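Local coordinates for protein fructose transport system repressor FruR (Pseudomonas putida, PDB 3O74) that regulates transcription as a LacI-family dual repressor and activator, probably through sequence-specific DNA binding, with fructose 1-phosphate as its preferred effector, at residues D45-L50 and D73-L78; A107-A112 and D143-G148. One frame throughout, in Å; residues are numbered along the deposited sequence.

Interactions 1 and 2 sit on opposite sides of the chain's centre, their own centres about 35 Å apart and their nearest atoms about 23 Å apart, so they do not touch. Interaction 1 comes first and is closed before interaction 2 opens. It joins helices 44-56 and 74-80 of the amino-terminal lobe, beside strands 4-9 and 61-64. The chain then passes through strands 85-88 and 98-102 into the second lobe, where interaction 2 sets helix 104-116 against the end of helix 133-144. This two-lobed arrangement is that of the LacI/periplasmic-binding-protein family, whose effectors generally bind in the cleft between lobes; each contact lies within a single lobe and neither bridges the two.

Interaction 1 (D45-L50 and D73-L78)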
loop_
_atom_site.group_PDB
_atom_site.type_symbol
_atom_site.label_atom_id
_atom_site.label_comp_id
_atom_site.label_asym_id
_atom_site.label_seq_id
_atom_site.Cartn_x
_atom_site.Cartn_y
_atom_site.Cartn_z
ATOM N N ASP B 45 -2.390 19.525 -10.482
ATOM C CA ASP B 45 -1.351 19.840 -11.458
ATOM C C ASP B 45 -0.496 18.623 -11.794
ATOM O O ASP B 45 -0.033 18.475 -12.924
ATOM C CB ASP B 45 -0.456 20.984 -10.984
ATOM C CG ASP B 45 0.551 21.401 -12.041
ATOM O OD1 ASP B 45 1.769 21.254 -11.804
ATOM O OD2 ASP B 45 0.121 21.862 -13.120
ATOM N N SER B 46 -0.278 17.763 -10.807
ATOM C CA SER B 46 0.442 16.519 -11.038
ATOM C C SER B 46 -0.369 15.611 -11.956
ATOM O O SER B 46 0.177 14.959 -12.843
ATOM C CB SER B 46 0.736 15.810 -9.718
ATOM O OG SER B 46 1.589 16.588 -8.899
ATOM N N GLU B 47 -1.679 15.575 -11.746
ATOM C CA GLU B 47 -2.526 14.725 -12.570
ATOM C C GLU B 47 -2.509 15.179 -14.022
ATOM O O GLU B 47 -2.462 14.358 -14.934
ATOM C CB GLU B 47 -3.961 14.686 -12.054
ATOM C CG GLU B 47 -4.882 13.860 -12.939
ATOM C CD GLU B 47 -6.216 13.580 -12.285
ATOM O OE1 GLU B 47 -6.311 13.716 -11.049
ATOM O OE2 GLU B 47 -7.170 13.219 -13.006
ATOM N N ARG B 48 -2.547 16.489 -14.234
ATOM C CA ARG B 48 -2.509 17.022 -15.587
ATOM C C ARG B 48 -1.183 16.690 -16.267
ATOM O O ARG B 48 -1.144 16.419 -17.468
ATOM C CB ARG B 48 -2.781 18.528 -15.593
ATOM C CG ARG B 48 -4.192 18.881 -15.135
ATOM C CD ARG B 48 -4.550 20.324 -15.450
ATOM N NE ARG B 48 -5.821 20.710 -14.840
ATOM C CZ ARG B 48 -5.925 21.339 -13.673
ATOM N NH1 ARG B 48 -4.831 21.659 -12.993
ATOM N NH2 ARG B 48 -7.118 21.655 -13.187
ATOM N N GLN B 49 -0.102 16.693 -15.494
ATOM C CA GLN B 49 1.194 16.254 -16.004
ATOM C C GLN B 49 1.154 14.785 -16.432
ATOM O O GLN B 49 1.754 14.407 -17.436
ATOM C CB GLN B 49 2.293 16.456 -14.956
ATOM C CG GLN B 49 2.601 17.907 -14.633
ATOM C CD GLN B 49 3.961 18.084 -13.976
ATOM O OE1 GLN B 49 4.294 17.400 -13.006
ATOM N NE2 GLN B 49 4.753 19.010 -14.507
ATOM N N LEU B 50 0.457 13.958 -15.661
ATOM C CA LEU B 50 0.363 12.536 -15.973
ATOM C C LEU B 50 -0.519 12.289 -17.193
ATOM O O LEU B 50 -0.284 11.357 -17.961
ATOM C CB LEU B 50 -0.148 11.744 -14.766
ATOM C CG LEU B 50 0.810 11.723 -13.572
ATOM C CD1 LEU B 50 0.227 10.917 -12.426
ATOM C CD2 LEU B 50 2.149 11.157 -13.993
ATOM N N ASP B 73 -12.325 19.887 -18.310
ATOM C CA ASP B 73 -12.758 19.051 -19.425
ATOM C C ASP B 73 -11.574 18.424 -20.147
ATOM O O ASP B 73 -11.654 18.112 -21.337
ATOM C CB ASP B 73 -13.621 19.856 -20.403
ATOM C CG ASP B 73 -12.928 21.112 -20.903
ATOM O OD1 ASP B 73 -11.712 21.270 -20.664
ATOM O OD2 ASP B 73 -13.603 21.947 -21.542
ATOM N N SER B 74 -10.477 18.244 -19.417
ATOM C CA SER B 74 -9.274 17.643 -19.981
ATOM C C SER B 74 -9.514 16.214 -20.470
ATOM O O SER B 74 -9.049 15.844 -21.547
ATOM C CB SER B 74 -8.115 17.687 -18.976
ATOM O OG SER B 74 -8.506 17.187 -17.708
ATOM N N TYR B 75 -10.250 15.414 -19.700
ATOM C CA TYR B 75 -10.501 14.036 -20.120
ATOM C C TYR B 75 -11.431 13.948 -21.322
ATOM O O TYR B 75 -11.355 13.001 -22.100
ATOM C CB TYR B 75 -10.978 13.159 -18.960
ATOM C CG TYR B 75 -9.862 12.857 -17.990
ATOM C CD1 TYR B 75 -8.774 12.081 -18.375
ATOM C CD2 TYR B 75 -9.883 13.364 -16.702
ATOM C CE1 TYR B 75 -7.741 11.813 -17.492
ATOM C CE2 TYR B 75 -8.865 13.103 -15.819
ATOM C CZ TYR B 75 -7.795 12.329 -16.213
ATOM O OH TYR B 75 -6.780 12.078 -15.317
ATOM N N ARG B 76 -12.296 14.944 -21.480
ATOM C CA ARG B 76 -13.130 15.025 -22.676
ATOM C C ARG B 76 -12.260 15.219 -23.918
ATOM O O ARG B 76 -12.526 14.638 -24.970
ATOM C CB ARG B 76 -14.143 16.164 -22.549
ATOM C CG ARG B 76 -15.245 15.904 -21.532
ATOM C CD ARG B 76 -16.256 14.899 -22.061
ATOM N NE ARG B 76 -16.776 15.299 -23.366
ATOM C CZ ARG B 76 -17.751 16.185 -23.547
ATOM N NH1 ARG B 76 -18.318 16.774 -22.502
ATOM N NH2 ARG B 76 -18.158 16.488 -24.772
ATOM N N GLU B 77 -11.215 16.031 -23.790
ATOM C CA GLU B 77 -10.289 16.253 -24.899
ATOM C C GLU B 77 -9.615 14.951 -25.316
ATOM O O GLU B 77 -9.543 14.634 -26.504
ATOM C CB GLU B 77 -9.226 17.294 -24.534
ATOM C CG GLU B 77 -9.724 18.730 -24.500
ATOM C CD GLU B 77 -8.632 19.712 -24.107
ATOM O OE1 GLU B 77 -7.439 19.393 -24.306
ATOM O OE2 GLU B 77 -8.967 20.802 -23.597
ATOM N N LEU B 78 -9.123 14.202 -24.333
ATOM C CA LEU B 78 -8.435 12.943 -24.594
ATOM C C LEU B 78 -9.375 11.936 -25.245
ATOM O O LEU B 78 -9.008 11.250 -26.198
ATOM C CB LEU B 78 -7.865 12.369 -23.294
ATOM C CG LEU B 78 -6.825 13.217 -22.562
ATOM C CD1 LEU B 78 -6.387 12.539 -21.275
ATOM C CD2 LEU B 78 -5.626 13.475 -23.457
#
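Glu47 OE2 is held by two hydroxyls, that of Tyr75 across the contact and that of Ser66 in the loop after strand 61-64, while the other carboxylate oxygen, Glu47 OE1, accepts a hydrogen bond from the backbone N of Cys67. The bond from the tyrosine is short: Tyr75 OH donates a hydrogen bond to Glu47 OE2, 2.6 Å. It reaches the oxygen on the anti side of the carboxylate, with the donor 20° out of the carboxylate plane. Relative to the ring, the acceptor lies at the edge and in the plane, on the CE2 side, where Glu47 OE2 is 3.3 Å from Tyr75 CE2. The two side chains cross at about a right angle, and their flat ends are turned 46° apart. Glu47 spans the distance between the helices because its CG stands anti to the backbone N (chi1 177°) and the chain stays extended beyond it. Helices 44-56 and 74-80 are the connections of successive beta-alpha-beta crossovers in the amino-terminal lobe: the first leads from strand 34-39 to strand 61-64, the second from there to strand 85-88. Tyr75 lies between the helices and the sheet, touching Ile8, Leu62 and Val64. Both oxygens of the buried carboxylate thus have partners, which should fix its rotation and would be expected to favour the charged form. A second polar link runs alongside: Ser74 OG is hydrogen-bonded to Gln51 OE1 and to Asp72 OD2, while Asp72 OD1 forms a salt bridge with Arg48 NE.

Interaction 2 (A107-A112 and D143-G148); sequences ASRQLA and DEALQG
The aliphatic part of Arg109 crosses that of Glu144 at a slant; from CB, chi1 (-151°) carries CG roughly anti to the backbone N. CG is the first atom to reach the other segment: Arg109 CG is 3.3 Å from Glu144 CG and 3.8 Å from Ala145 CB. One bond further, Arg109 CD comes to 3.2 Å from Glu144 CG. Both approaches to Glu144 CG are shorter than methylene groups normally allow, so their exact values are doubtful. Bent at chi2 and again at chi3 (75°), the chain turns its guanidinium back to its own helix, where NH1 forms a salt bridge with Asp106 OD1. The opposite charges do not pair across the contact: Arg109 NE stays 5.1 Å from Glu144 OE2, and the guanidinium and carboxylate planes stand 89° apart. Helix 104-116, the first helix of the carboxy-terminal lobe, packs on strands 210-214, 227-231 and 257-266, whereas helix 133-144 is the connection of a beta-alpha-beta crossover from strand 122-128 to strand 152-158. The backbones come nearest at the type I beta turn from Glu144 to Gln147: the CA atoms of Arg109 and Ala145 are 5.2 Å apart. There the methyl of Ala145 points at the helix, its CB 3.5 Å from Arg109 O. The same Ala145 CB also meets Ala112 CB at 3.9 Å, an apolar contact between two small side chains. Next in the turn, Leu146 packs on Val153 and Arg155 of strand 152-158, and one turn before Ala112, Ser108 OG is hydrogen-bonded to the carbonyl O of Arg138.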
loop_
_atom_site.group_PDB
_atom_site.type_symbol
_atom_site.label_atom_id
_atom_site.label_comp_id
_atom_site.label_asym_id
_atom_site.label_seq_id
_atom_site.Cartn_x
_atom_site.Cartn_y
_atom_site.Cartn_z
ATOM N N ALA B 107 -23.484 2.434 1.619
ATOM C CA ALA B 107 -22.509 1.894 2.554
ATOM C C ALA B 107 -22.408 2.810 3.765
ATOM O O ALA B 107 -22.320 2.351 4.905
ATOM C CB ALA B 107 -21.159 1.752 1.884
ATOM N N SER B 108 -22.429 4.113 3.501
ATOM C CA SER B 108 -22.332 5.122 4.543
ATOM C C SER B 108 -23.583 5.142 5.416
ATOM O O SER B 108 -23.511 5.346 6.632
ATOM C CB SER B 108 -22.107 6.494 3.914
ATOM O OG SER B 108 -21.826 7.458 4.905
ATOM N N ARG B 109 -24.737 4.931 4.797
ATOM C CA ARG B 109 -25.981 4.930 5.548
ATOM C C ARG B 109 -25.997 3.773 6.541
ATOM O O ARG B 109 -26.323 3.958 7.715
ATOM C CB ARG B 109 -27.186 4.841 4.613
ATOM C CG ARG B 109 -28.431 5.513 5.171
ATOM C CD ARG B 109 -29.712 4.831 4.707
ATOM N NE ARG B 109 -29.927 3.565 5.399
ATOM C CZ ARG B 109 -29.694 2.373 4.864
ATOM N NH1 ARG B 109 -29.251 2.282 3.618
ATOM N NH2 ARG B 109 -29.911 1.273 5.570
ATOM N N GLN B 110 -25.637 2.583 6.069
ATOM C CA GLN B 110 -25.585 1.408 6.928
ATOM C C GLN B 110 -24.537 1.568 8.023
ATOM O O GLN B 110 -24.756 1.171 9.168
ATOM C CB GLN B 110 -25.255 0.160 6.112
ATOM C CG GLN B 110 -26.345 -0.305 5.172
ATOM C CD GLN B 110 -26.087 -1.709 4.665
ATOM O OE1 GLN B 110 -25.816 -2.621 5.448
ATOM N NE2 GLN B 110 -26.165 -1.890 3.352
ATOM N N LEU B 111 -23.393 2.139 7.660
ATOM C CA LEU B 111 -22.300 2.328 8.603
ATOM C C LEU B 111 -22.748 3.200 9.774
ATOM O O LEU B 111 -22.563 2.836 10.935
ATOM C CB LEU B 111 -21.087 2.943 7.897
ATOM C CG LEU B 111 -19.749 2.955 8.638
ATOM C CD1 LEU B 111 -19.381 1.561 9.129
ATOM C CD2 LEU B 111 -18.658 3.511 7.736
ATOM N N ALA B 112 -23.354 4.343 9.465
ATOM C CA ALA B 112 -23.821 5.260 10.496
ATOM C C ALA B 112 -24.942 4.637 11.325
ATOM O O ALA B 112 -24.965 4.759 12.550
ATOM C CB ALA B 112 -24.277 6.568 9.875
ATOM N N ASP B 143 -25.923 11.558 6.441
ATOM C CA ASP B 143 -27.074 12.401 6.770
ATOM C C ASP B 143 -28.374 11.610 6.714
ATOM O O ASP B 143 -29.234 11.749 7.585
ATOM C CB ASP B 143 -27.169 13.593 5.818
ATOM C CG ASP B 143 -26.045 14.589 6.012
ATOM O OD1 ASP B 143 -25.361 14.525 7.054
ATOM O OD2 ASP B 143 -25.851 15.443 5.121
ATOM N N GLU B 144 -28.509 10.785 5.682
ATOM C CA GLU B 144 -29.720 10.001 5.465
ATOM C C GLU B 144 -30.059 9.117 6.664
ATOM O O GLU B 144 -31.226 8.957 7.015
ATOM C CB GLU B 144 -29.575 9.152 4.201
ATOM C CG GLU B 144 -30.470 7.928 4.161
ATOM C CD GLU B 144 -31.757 8.148 3.391
ATOM O OE1 GLU B 144 -31.772 9.001 2.478
ATOM O OE2 GLU B 144 -32.752 7.454 3.691
ATOM N N ALA B 145 -29.036 8.548 7.291
ATOM C CA ALA B 145 -29.237 7.683 8.450
ATOM C C ALA B 145 -29.562 8.490 9.702
ATOM O O ALA B 145 -29.975 7.934 10.721
ATOM C CB ALA B 145 -28.014 6.812 8.684
ATOM N N LEU B 146 -29.365 9.801 9.621
ATOM C CA LEU B 146 -29.584 10.675 10.768
ATOM C C LEU B 146 -31.013 11.209 10.857
ATOM O O LEU B 146 -31.366 11.891 11.819
ATOM C CB LEU B 146 -28.582 11.831 10.766
ATOM C CG LEU B 146 -27.130 11.425 11.015
ATOM C CD1 LEU B 146 -26.278 12.649 11.296
ATOM C CD2 LEU B 146 -27.053 10.450 12.174
ATOM N N GLN B 147 -31.831 10.906 9.855
ATOM C CA GLN B 147 -33.234 11.307 9.890
ATOM C C GLN B 147 -33.886 10.813 11.177
ATOM O O GLN B 147 -33.819 9.627 11.504
ATOM C CB GLN B 147 -33.984 10.769 8.671
ATOM C CG GLN B 147 -33.973 11.702 7.467
ATOM C CD GLN B 147 -34.942 12.861 7.619
ATOM O OE1 GLN B 147 -36.086 12.679 8.035
ATOM N NE2 GLN B 147 -34.487 14.060 7.270
ATOM N N GLY B 148 -34.509 11.733 11.908
ATOM C CA GLY B 148 -35.142 11.400 13.172
ATOM C C GLY B 148 -34.198 11.358 14.362
ATOM O O GLY B 148 -34.602 10.975 15.463
#